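Local coordinates for SnoaL-like domain protein (Mycobacterium hassiacum, PDB 6P44) that probably isomerises Δ5-3-ketosteroids to their conjugated Δ4 form by moving a proton within the steroid, as a ketosteroid isomerase of a heat-adapted mycobacterium, at residues B[10-15]-B[68-73]; B[28-33]-B[98-103]. The protein carries 1 engineered substitution. All blocks are in the same frame, centred on the assembly; numbering follows the deposited sequence. Where two conformers were deposited one is given.

Interaction 1 of 2, residues B[10-15]-B[68-73]. With DNX (3,4-dinitrophenol), chain H; GAI (guanidine), chain G.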
ATOM      1  N   THR B  10       7.293  -3.961  14.748  1.00 13.99           N
ATOM      2  CA  THR B  10       5.913  -3.834  15.197  1.00 14.24           C
ATOM      3  C   THR B  10       4.955  -4.572  14.275  1.00 13.42           C
ATOM      4  O   THR B  10       4.009  -5.208  14.751  1.00 14.30           O
ATOM      5  CB  THR B  10       5.554  -2.357  15.334  1.00 13.59           C
ATOM      6  OG1 THR B  10       6.443  -1.771  16.302  1.00 14.65           O
ATOM      7  CG2 THR B  10       4.084  -2.166  15.747  1.00 14.01           C
ATOM      8  N   VAL B  11       5.186  -4.503  12.960  1.00 12.25           N
ATOM      9  CA  VAL B  11       4.373  -5.285  12.035  1.00 12.82           C
ATOM     10  C   VAL B  11       4.461  -6.768  12.363  1.00 14.12           C
ATOM     11  O   VAL B  11       3.453  -7.480  12.348  1.00 14.18           O
ATOM     12  CB  VAL B  11       4.737  -4.992  10.568  1.00 11.69           C
ATOM     13  CG1 VAL B  11       4.044  -5.982   9.649  1.00 13.03           C
ATOM     14  CG2 VAL B  11       4.343  -3.559  10.203  1.00 11.92           C
ATOM     15  N   HIS B  12       5.665  -7.269  12.641  1.00 16.15           N
ATOM     16  CA  HIS B  12       5.774  -8.685  12.977  1.00 17.80           C
ATOM     17  C   HIS B  12       5.011  -9.022  14.256  1.00 19.09           C
ATOM     18  O   HIS B  12       4.402 -10.095  14.349  1.00 21.10           O
ATOM     19  CB  HIS B  12       7.235  -9.105  13.053  1.00 21.75           C
ATOM     20  CG  HIS B  12       7.844  -9.355  11.715  1.00 23.68           C
ATOM     21  ND1 HIS B  12       7.892 -10.605  11.139  1.00 25.88           N
ATOM     22  CD2 HIS B  12       8.438  -8.514  10.836  1.00 25.22           C
ATOM     23  CE1 HIS B  12       8.488 -10.522   9.964  1.00 26.47           C
ATOM     24  NE2 HIS B  12       8.828  -9.265   9.755  1.00 26.26           N
ATOM     25  N   ARG B  13       4.976  -8.122  15.228  0.51 18.14           N
ATOM     26  CA  ARG B  13       4.207  -8.456  16.418  0.51 17.81           C
ATOM     27  C   ARG B  13       2.711  -8.368  16.155  0.51 16.42           C
ATOM     28  O   ARG B  13       1.937  -9.144  16.730  0.51 17.46           O
ATOM     29  CB  ARG B  13       4.626  -7.581  17.578  0.51 17.40           C
ATOM     30  CG  ARG B  13       6.031  -7.886  18.005  0.51 17.08           C
ATOM     31  CD  ARG B  13       6.294  -7.326  19.363  0.51 16.05           C
ATOM     32  NE  ARG B  13       5.908  -5.921  19.451  0.51 15.37           N
ATOM     33  CZ  ARG B  13       6.593  -4.918  18.915  0.51 15.01           C
ATOM     34  NH1 ARG B  13       7.706  -5.157  18.239  0.51 14.98           N
ATOM     35  NH2 ARG B  13       6.159  -3.671  19.046  0.51 16.10           N
ATOM     36  N   TYR B  14       2.287  -7.453  15.280  1.00 15.53           N
ATOM     37  CA  TYR B  14       0.897  -7.437  14.851  1.00 15.03           C
ATOM     38  C   TYR B  14       0.514  -8.783  14.260  1.00 15.18           C
ATOM     39  O   TYR B  14      -0.510  -9.370  14.625  1.00 15.00           O
ATOM     40  CB  TYR B  14       0.718  -6.311  13.825  1.00 14.59           C
ATOM     41  CG  TYR B  14      -0.626  -6.306  13.160  1.00 13.82           C
ATOM     42  CD1 TYR B  14      -1.741  -5.872  13.840  1.00 14.02           C
ATOM     43  CD2 TYR B  14      -0.787  -6.744  11.856  1.00 13.19           C
ATOM     44  CE1 TYR B  14      -2.981  -5.873  13.256  1.00 14.50           C
ATOM     45  CE2 TYR B  14      -2.036  -6.744  11.251  1.00 12.88           C
ATOM     46  CZ  TYR B  14      -3.132  -6.294  11.958  1.00 13.24           C
ATOM     47  OH  TYR B  14      -4.395  -6.283  11.398  1.00 14.14           O
ATOM     48  N   LEU B  15       1.343  -9.297  13.347  1.00 14.93           N
ATOM     49  CA  LEU B  15       1.028 -10.568  12.698  1.00 16.04           C
ATOM     50  C   LEU B  15       1.066 -11.721  13.692  1.00 17.01           C
ATOM     51  O   LEU B  15       0.302 -12.680  13.549  1.00 18.64           O
ATOM     52  CB  LEU B  15       1.939 -10.790  11.480  1.00 19.16           C
ATOM     53  CG  LEU B  15       1.699  -9.770  10.343  1.00 19.37           C
ATOM     54  CD1 LEU B  15       2.679  -9.935   9.170  1.00 21.86           C
ATOM     55  CD2 LEU B  15       0.248  -9.806   9.827  1.00 21.20           C
ATOM     56  N   LYS B  68       5.282 -12.128   2.556  0.57 15.69           N
ATOM     57  CA  LYS B  68       5.906 -12.336   1.252  0.57 15.91           C
ATOM     58  C   LYS B  68       6.951 -11.268   0.938  0.57 15.34           C
ATOM     59  O   LYS B  68       8.023 -11.583   0.403  0.57 16.15           O
ATOM     60  CB  LYS B  68       4.832 -12.374   0.164  0.57 17.96           C
ATOM     61  CG  LYS B  68       3.842 -13.526   0.318  0.57 21.16           C
ATOM     62  CD  LYS B  68       2.700 -13.446  -0.701  0.57 23.94           C
ATOM     63  CE  LYS B  68       3.191 -13.636  -2.124  0.57 25.52           C
ATOM     64  NZ  LYS B  68       3.695 -15.016  -2.346  0.57 27.03           N
ATOM     65  N   THR B  69       6.664 -10.014   1.266  1.00 14.99           N
ATOM     66  CA  THR B  69       7.644  -8.953   1.167  1.00 14.52           C
ATOM     67  C   THR B  69       7.174  -7.807   2.048  1.00 14.68           C
ATOM     68  O   THR B  69       5.970  -7.569   2.208  1.00 15.60           O
ATOM     69  CB  THR B  69       7.863  -8.504  -0.290  1.00 16.21           C
ATOM     70  OG1 THR B  69       8.874  -7.490  -0.340  1.00 17.00           O
ATOM     71  CG2 THR B  69       6.593  -7.975  -0.914  1.00 17.02           C
ATOM     72  N   LEU B  70       8.141  -7.105   2.619  1.00 15.00           N
ATOM     73  CA  LEU B  70       7.875  -6.018   3.541  1.00 15.26           C
ATOM     74  C   LEU B  70       8.872  -4.903   3.267  1.00 14.73           C
ATOM     75  O   LEU B  70      10.071  -5.160   3.097  1.00 16.51           O
ATOM     76  CB  LEU B  70       8.004  -6.509   4.988  1.00 16.26           C
ATOM     77  CG  LEU B  70       7.733  -5.487   6.095  1.00 16.65           C
ATOM     78  CD1 LEU B  70       7.132  -6.190   7.296  1.00 18.02           C
ATOM     79  CD2 LEU B  70       8.979  -4.743   6.521  1.00 17.48           C
ATOM     80  N   ARG B  71       8.375  -3.674   3.197  1.00 13.54           N
ATOM     81  CA  ARG B  71       9.209  -2.506   2.928  1.00 13.02           C
ATOM     82  C   ARG B  71       8.905  -1.444   3.976  1.00 11.65           C
ATOM     83  O   ARG B  71       7.844  -0.797   3.931  1.00 12.19           O
ATOM     84  CB  ARG B  71       8.982  -1.951   1.513  1.00 14.23           C
ATOM     85  CG  ARG B  71       9.372  -2.914   0.381  1.00 15.95           C
ATOM     86  CD  ARG B  71       8.179  -3.553  -0.259  1.00 15.37           C
ATOM     87  NE  ARG B  71       8.493  -4.735  -1.072  1.00 14.05           N
ATOM     88  CZ  ARG B  71       8.706  -4.753  -2.390  1.00 13.81           C
ATOM     89  NH1 ARG B  71       8.667  -3.653  -3.111  1.00 14.22           N
ATOM     90  NH2 ARG B  71       8.973  -5.907  -2.994  1.00 14.23           N
ATOM     91  N   ALA B  72       9.841  -1.258   4.897  1.00 11.42           N
ATOM     92  CA  ALA B  72       9.749  -0.253   5.946  1.00 11.18           C
ATOM     93  C   ALA B  72      10.546   0.965   5.502  1.00 11.38           C
ATOM     94  O   ALA B  72      11.773   0.903   5.371  1.00 12.00           O
ATOM     95  CB  ALA B  72      10.253  -0.813   7.274  1.00 12.38           C
ATOM     96  N   LEU B  73       9.837   2.069   5.272  1.00 11.26           N
ATOM     97  CA  LEU B  73      10.384   3.266   4.640  1.00 10.82           C
ATOM     98  C   LEU B  73       9.812   4.472   5.357  1.00 11.19           C
ATOM     99  O   LEU B  73       8.598   4.573   5.499  1.00 11.76           O
ATOM    100  CB  LEU B  73       9.934   3.350   3.165  1.00 11.85           C
ATOM    101  CG  LEU B  73      10.309   2.144   2.319  1.00 12.26           C
ATOM    102  CD1 LEU B  73       9.720   2.284   0.945  1.00 12.34           C
ATOM    103  CD2 LEU B  73      11.813   1.941   2.228  1.00 13.65           C
TER
HETATM  104  C1  DNX H 201      -5.707  -7.571   8.667  0.52 16.50           C
HETATM  105  C2  DNX H 201      -6.330  -8.300   9.670  0.52 19.35           C
HETATM  106  C3  DNX H 201      -7.439  -9.053   9.354  0.52 22.36           C
HETATM  107  N3  DNX H 201      -8.073  -9.781  10.453  0.52 26.43           N
HETATM  108  C4  DNX H 201      -7.926  -9.098   8.056  0.52 21.50           C
HETATM  109  N4  DNX H 201      -9.109  -9.875   7.691  0.52 24.55           N
HETATM  110  C5  DNX H 201      -7.295  -8.379   7.059  0.52 18.92           C
HETATM  111  C6  DNX H 201      -6.186  -7.610   7.365  0.52 17.17           C
HETATM  112  O1  DNX H 201      -4.618  -6.819   8.982  0.52 14.05           O
HETATM  113  O31 DNX H 201      -8.916  -9.204  11.118  0.52 27.39           O
HETATM  114  O32 DNX H 201      -7.708 -10.927  10.676  0.52 28.64           O
HETATM  115  O41 DNX H 201      -9.871  -9.409   6.861  0.52 25.82           O
HETATM  116  O42 DNX H 201      -9.273 -10.963   8.222  0.52 25.25           O
HETATM  117  C   GAI G 205      11.865  -8.447  -3.246  1.00 46.80           C
HETATM  118  N1  GAI G 205      10.570  -8.691  -2.902  1.00 46.70           N
HETATM  119  N2  GAI G 205      12.760  -8.433  -2.225  1.00 47.08           N
HETATM  120  N3  GAI G 205      12.236  -8.266  -4.476  1.00 46.48           N
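Leu70 on strand 64-73 reaches Val11 and His12 on helix 4-20 through one methyl group, a narrow contact that buries 90 Å², with the CA atoms of Val11 and Leu70 9.2 Å apart. Along 68-73, Lys68 and Thr69 come first; both pair through the backbone with the single residue Tyr80 of strand 76-85, a classic beta bulge. Thr69 turns from the helix toward the dimer partner, touching Ile97 of the second subunit. Leu70 follows with CG anti to the backbone N (chi1 -179°), which extends the chain toward the helix. Its CD1 lies 3.9 Å from Val11 CG1. The same CD1 meets the His12 ring obliquely, 4.3 Å from NE2. Arg71 again lies on the Thr69 side. A bend at chi2 (104°) brings its guanidinium side-on to Thr69: NE donates to Thr69 OG1 over 2.9 Å at 158°, and NH2 reaches that oxygen over 3.1 Å, with the acceptor in the guanidinium plane. This double grip should restrict rotation of the group, which also forms a salt bridge to Asp95 of the second subunit. Guanidine N1 sits 3.2 Å from Arg71 NH2, at the guanidinium edge, and the guanidine is hydrogen-bonded to that same Asp95. On the helix, Tyr14 OH makes a very short 2.5 Å hydrogen bond to 3,4-dinitrophenol O1, which lies at the tyrosine ring edge near its plane; Tyr55 OH also hydrogen-bonds Tyr14 OH. A helix against the curved sheet, presenting a tyrosine to a bound phenol, fits the NTF2-like cone fold and the oxyanion hole of ketosteroid isomerases.

Interaction 2 of 2, residues B[28-33]-B[98-103]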
ATOM      1  N   ALA B  28      -3.307  -2.818  21.587  1.00 18.98           N
ATOM      2  CA  ALA B  28      -2.272  -2.089  22.300  1.00 19.98           C
ATOM      3  C   ALA B  28      -1.172  -1.583  21.376  1.00 19.55           C
ATOM      4  O   ALA B  28      -0.423  -0.680  21.762  1.00 21.58           O
ATOM      5  CB  ALA B  28      -1.673  -2.989  23.385  1.00 21.02           C
ATOM      6  N   LEU B  29      -1.046  -2.149  20.176  1.00 17.18           N
ATOM      7  CA  LEU B  29      -0.067  -1.646  19.221  1.00 15.86           C
ATOM      8  C   LEU B  29      -0.503  -0.338  18.579  1.00 16.12           C
ATOM      9  O   LEU B  29       0.342   0.388  18.041  1.00 16.10           O
ATOM     10  CB  LEU B  29       0.175  -2.671  18.109  1.00 15.89           C
ATOM     11  CG  LEU B  29       0.758  -4.007  18.558  1.00 17.43           C
ATOM     12  CD1 LEU B  29       0.929  -4.896  17.353  1.00 18.84           C
ATOM     13  CD2 LEU B  29       2.095  -3.811  19.265  1.00 19.01           C
ATOM     14  N   TYR B  30      -1.795  -0.043  18.595  1.00 14.49           N
ATOM     15  CA  TYR B  30      -2.325   1.131  17.926  1.00 15.04           C
ATOM     16  C   TYR B  30      -2.306   2.338  18.852  1.00 16.12           C
ATOM     17  O   TYR B  30      -2.432   2.215  20.073  1.00 17.48           O
ATOM     18  CB  TYR B  30      -3.757   0.876  17.476  1.00 14.60           C
ATOM     19  CG  TYR B  30      -3.880   0.034  16.218  1.00 13.01           C
ATOM     20  CD1 TYR B  30      -3.878   0.643  14.974  1.00 12.74           C
ATOM     21  CD2 TYR B  30      -4.039  -1.345  16.278  1.00 14.38           C
ATOM     22  CE1 TYR B  30      -4.039  -0.087  13.817  1.00 13.28           C
ATOM     23  CE2 TYR B  30      -4.206  -2.095  15.111  1.00 13.41           C
ATOM     24  CZ  TYR B  30      -4.189  -1.453  13.882  1.00 13.07           C
ATOM     25  OH  TYR B  30      -4.346  -2.128  12.693  1.00 13.10           O
ATOM     26  N   ALA B  31      -2.142   3.510  18.241  1.00 15.67           N
ATOM     27  CA  ALA B  31      -2.238   4.786  18.932  1.00 16.00           C
ATOM     28  C   ALA B  31      -3.665   5.039  19.414  1.00 16.01           C
ATOM     29  O   ALA B  31      -4.634   4.468  18.903  1.00 16.55           O
ATOM     30  CB  ALA B  31      -1.812   5.907  17.985  1.00 16.89           C
ATOM     31  N   ASP B  32      -3.791   5.932  20.399  1.00 16.75           N
ATOM     32  CA  ASP B  32      -5.104   6.229  20.970  1.00 18.34           C
ATOM     33  C   ASP B  32      -6.086   6.723  19.911  1.00 19.59           C
ATOM     34  O   ASP B  32      -7.284   6.420  19.984  1.00 20.96           O
ATOM     35  CB  ASP B  32      -4.987   7.297  22.064  1.00 20.07           C
ATOM     36  CG  ASP B  32      -4.247   6.820  23.320  1.00 23.61           C
ATOM     37  OD1 ASP B  32      -3.992   5.609  23.498  1.00 25.02           O
ATOM     38  OD2 ASP B  32      -3.919   7.698  24.141  1.00 26.92           O
ATOM     39  N   ASP B  33      -5.604   7.504  18.940  1.00 19.43           N
ATOM     40  CA  ASP B  33      -6.429   8.093  17.882  1.00 19.71           C
ATOM     41  C   ASP B  33      -6.152   7.466  16.514  1.00 17.56           C
ATOM     42  O   ASP B  33      -6.329   8.108  15.468  1.00 18.09           O
ATOM     43  CB  ASP B  33      -6.207   9.602  17.824  1.00 24.89           C
ATOM     44  CG  ASP B  33      -4.765   9.986  17.516  1.00 28.63           C
ATOM     45  OD1 ASP B  33      -3.852   9.130  17.579  1.00 28.65           O
ATOM     46  OD2 ASP B  33      -4.545  11.176  17.202  1.00 32.74           O
ATOM     47  N   SER B  98      -1.041  -4.580   2.670  1.00 10.97           N
ATOM     48  CA  SER B  98      -1.333  -3.707   3.791  1.00 10.97           C
ATOM     49  C   SER B  98      -0.326  -2.570   3.852  1.00 10.43           C
ATOM     50  O   SER B  98       0.838  -2.721   3.494  1.00 10.66           O
ATOM     51  CB  SER B  98      -1.255  -4.444   5.106  1.00 11.37           C
ATOM     52  OG  SER B  98      -2.273  -5.426   5.175  1.00 12.69           O
ATOM     53  N   VAL B  99      -0.788  -1.413   4.329  1.00 10.06           N
ATOM     54  CA  VAL B  99       0.089  -0.288   4.651  1.00 10.18           C
ATOM     55  C   VAL B  99      -0.243   0.194   6.053  1.00 10.70           C
ATOM     56  O   VAL B  99      -1.407   0.474   6.369  1.00 10.85           O
ATOM     57  CB  VAL B  99      -0.072   0.873   3.649  1.00 10.83           C
ATOM     58  CG1 VAL B  99       0.770   2.069   4.061  1.00 11.70           C
ATOM     59  CG2 VAL B  99       0.323   0.428   2.251  1.00 11.38           C
ATOM     60  N   MET B 100       0.787   0.302   6.884  1.00 10.29           N
ATOM     61  CA  MET B 100       0.684   0.927   8.190  1.00 10.14           C
ATOM     62  C   MET B 100       1.590   2.150   8.256  1.00 10.47           C
ATOM     63  O   MET B 100       2.651   2.192   7.631  1.00 11.46           O
ATOM     64  CB  MET B 100       1.072  -0.049   9.297  1.00 10.93           C
ATOM     65  CG  MET B 100       0.013  -1.100   9.546  1.00 11.16           C
ATOM     66  SD  MET B 100       0.560  -2.257  10.829  1.00 12.49           S
ATOM     67  CE  MET B 100      -0.964  -3.158  11.112  1.00 12.80           C
ATOM     68  N   THR B 101       1.157   3.156   9.006  1.00 11.09           N
ATOM     69  CA  THR B 101       1.994   4.298   9.327  1.00 11.71           C
ATOM     70  C   THR B 101       2.086   4.412  10.836  1.00 11.43           C
ATOM     71  O   THR B 101       1.233   3.900  11.564  1.00 11.94           O
ATOM     72  CB  THR B 101       1.470   5.608   8.719  1.00 13.21           C
ATOM     73  OG1 THR B 101       0.302   6.038   9.421  1.00 13.37           O
ATOM     74  CG2 THR B 101       1.156   5.447   7.234  1.00 13.82           C
ATOM     75  N   PHE B 102       3.152   5.065  11.293  1.00 11.75           N
ATOM     76  CA  PHE B 102       3.549   5.017  12.696  1.00 12.85           C
ATOM     77  C   PHE B 102       3.785   6.417  13.238  1.00 14.54           C
ATOM     78  O   PHE B 102       4.303   7.286  12.535  1.00 14.76           O
ATOM     79  CB  PHE B 102       4.830   4.157  12.822  1.00 12.79           C
ATOM     80  CG  PHE B 102       4.592   2.744  12.423  1.00 12.07           C
ATOM     81  CD1 PHE B 102       4.584   2.393  11.080  1.00 12.38           C
ATOM     82  CD2 PHE B 102       4.272   1.782  13.373  1.00 12.00           C
ATOM     83  CE1 PHE B 102       4.300   1.113  10.692  1.00 12.70           C
ATOM     84  CE2 PHE B 102       4.004   0.484  12.995  1.00 12.83           C
ATOM     85  CZ  PHE B 102       3.979   0.156  11.651  1.00 12.18           C
ATOM     86  N   ASN B 103       3.396   6.606  14.500  0.62 14.43           N
ATOM     87  CA  ASN B 103       3.613   7.844  15.225  0.62 16.24           C
ATOM     88  C   ASN B 103       5.057   7.933  15.710  0.62 17.54           C
ATOM     89  O   ASN B 103       5.868   7.018  15.525  0.62 17.40           O
ATOM     90  CB  ASN B 103       2.649   7.941  16.405  0.62 17.33           C
ATOM     91  CG  ASN B 103       1.275   8.340  15.983  0.62 18.59           C
ATOM     92  OD1 ASN B 103       1.106   9.028  14.980  0.62 19.20           O
ATOM     93  ND2 ASN B 103       0.279   7.914  16.737  0.62 19.27           N
TER
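The methyl CE of Met100 meets the hydroxyl of Tyr30, with CE 3.9 Å from Tyr30 OH, the thioether chain running roughly perpendicular to the tyrosine side chain. Tyr30 leaves its backbone pointing away from strand 92-102, but with CG anti to the carbonyl carbon (chi1 -78°) the ring swings back and delivers its OH to the strand. Met100 does the reverse: it starts out toward segment 28-33 and runs extended beyond CG (chi2 178°), setting CE at the far end. Farther along, Ala31 CB approaches Asn103 ND2 at 3.2 Å; because Asn103 was modelled in two conformers, this short distance is doubtful. Asp33 OD1 lies 4.4 Å from Asn103 ND2, a loose approach at the exposed margin. Contact is thus made at two separate points, consistent with the 64° between the directions of 30-33 and 100-103. Strand 108-121 helps to place both sides: Ala31 is backbone hydrogen-bonded to Ile108, and Met111 packs on Tyr30 and Met100 alike. Arg48 holds the corner after strand 30-31 by a salt bridge to Asp32 and a hydrogen bond to Tyr30 O. The strong polar partner of Tyr30 OH is Tyr55 OH, which also hydrogen-bonds Tyr14, and the Met100 side chain is about 6 Å from bound 3,4-dinitrophenol. Methionine gives the tyrosine chain an apolar flank, where scarce water would be expected to strengthen its hydrogen bonds.

Interactions 1 and 2 cross along the chain and set helix 4-20 and the 23-31 region against the same sheet, their centres 12 Å apart. Interaction 1 is partly buried and bears on an edge strand of the sheet, whose face turned from the helix meets the second subunit; interaction 2 is largely buried and bears on an inner strand. They touch directly: Met100 CE lies 3.7 Å from Tyr14 CD2, and Thr10 CG2 is 3.8 Å from Phe102 CE2. Across its segments interaction 1 sets a leucine methyl against a valine and the His12 ring, while its polar bonds run to ligand, dimer partner and within the strand; interaction 2 sets a methionine methyl against a tyrosine hydroxyl and, at its more exposed end, involves an asparagine amide.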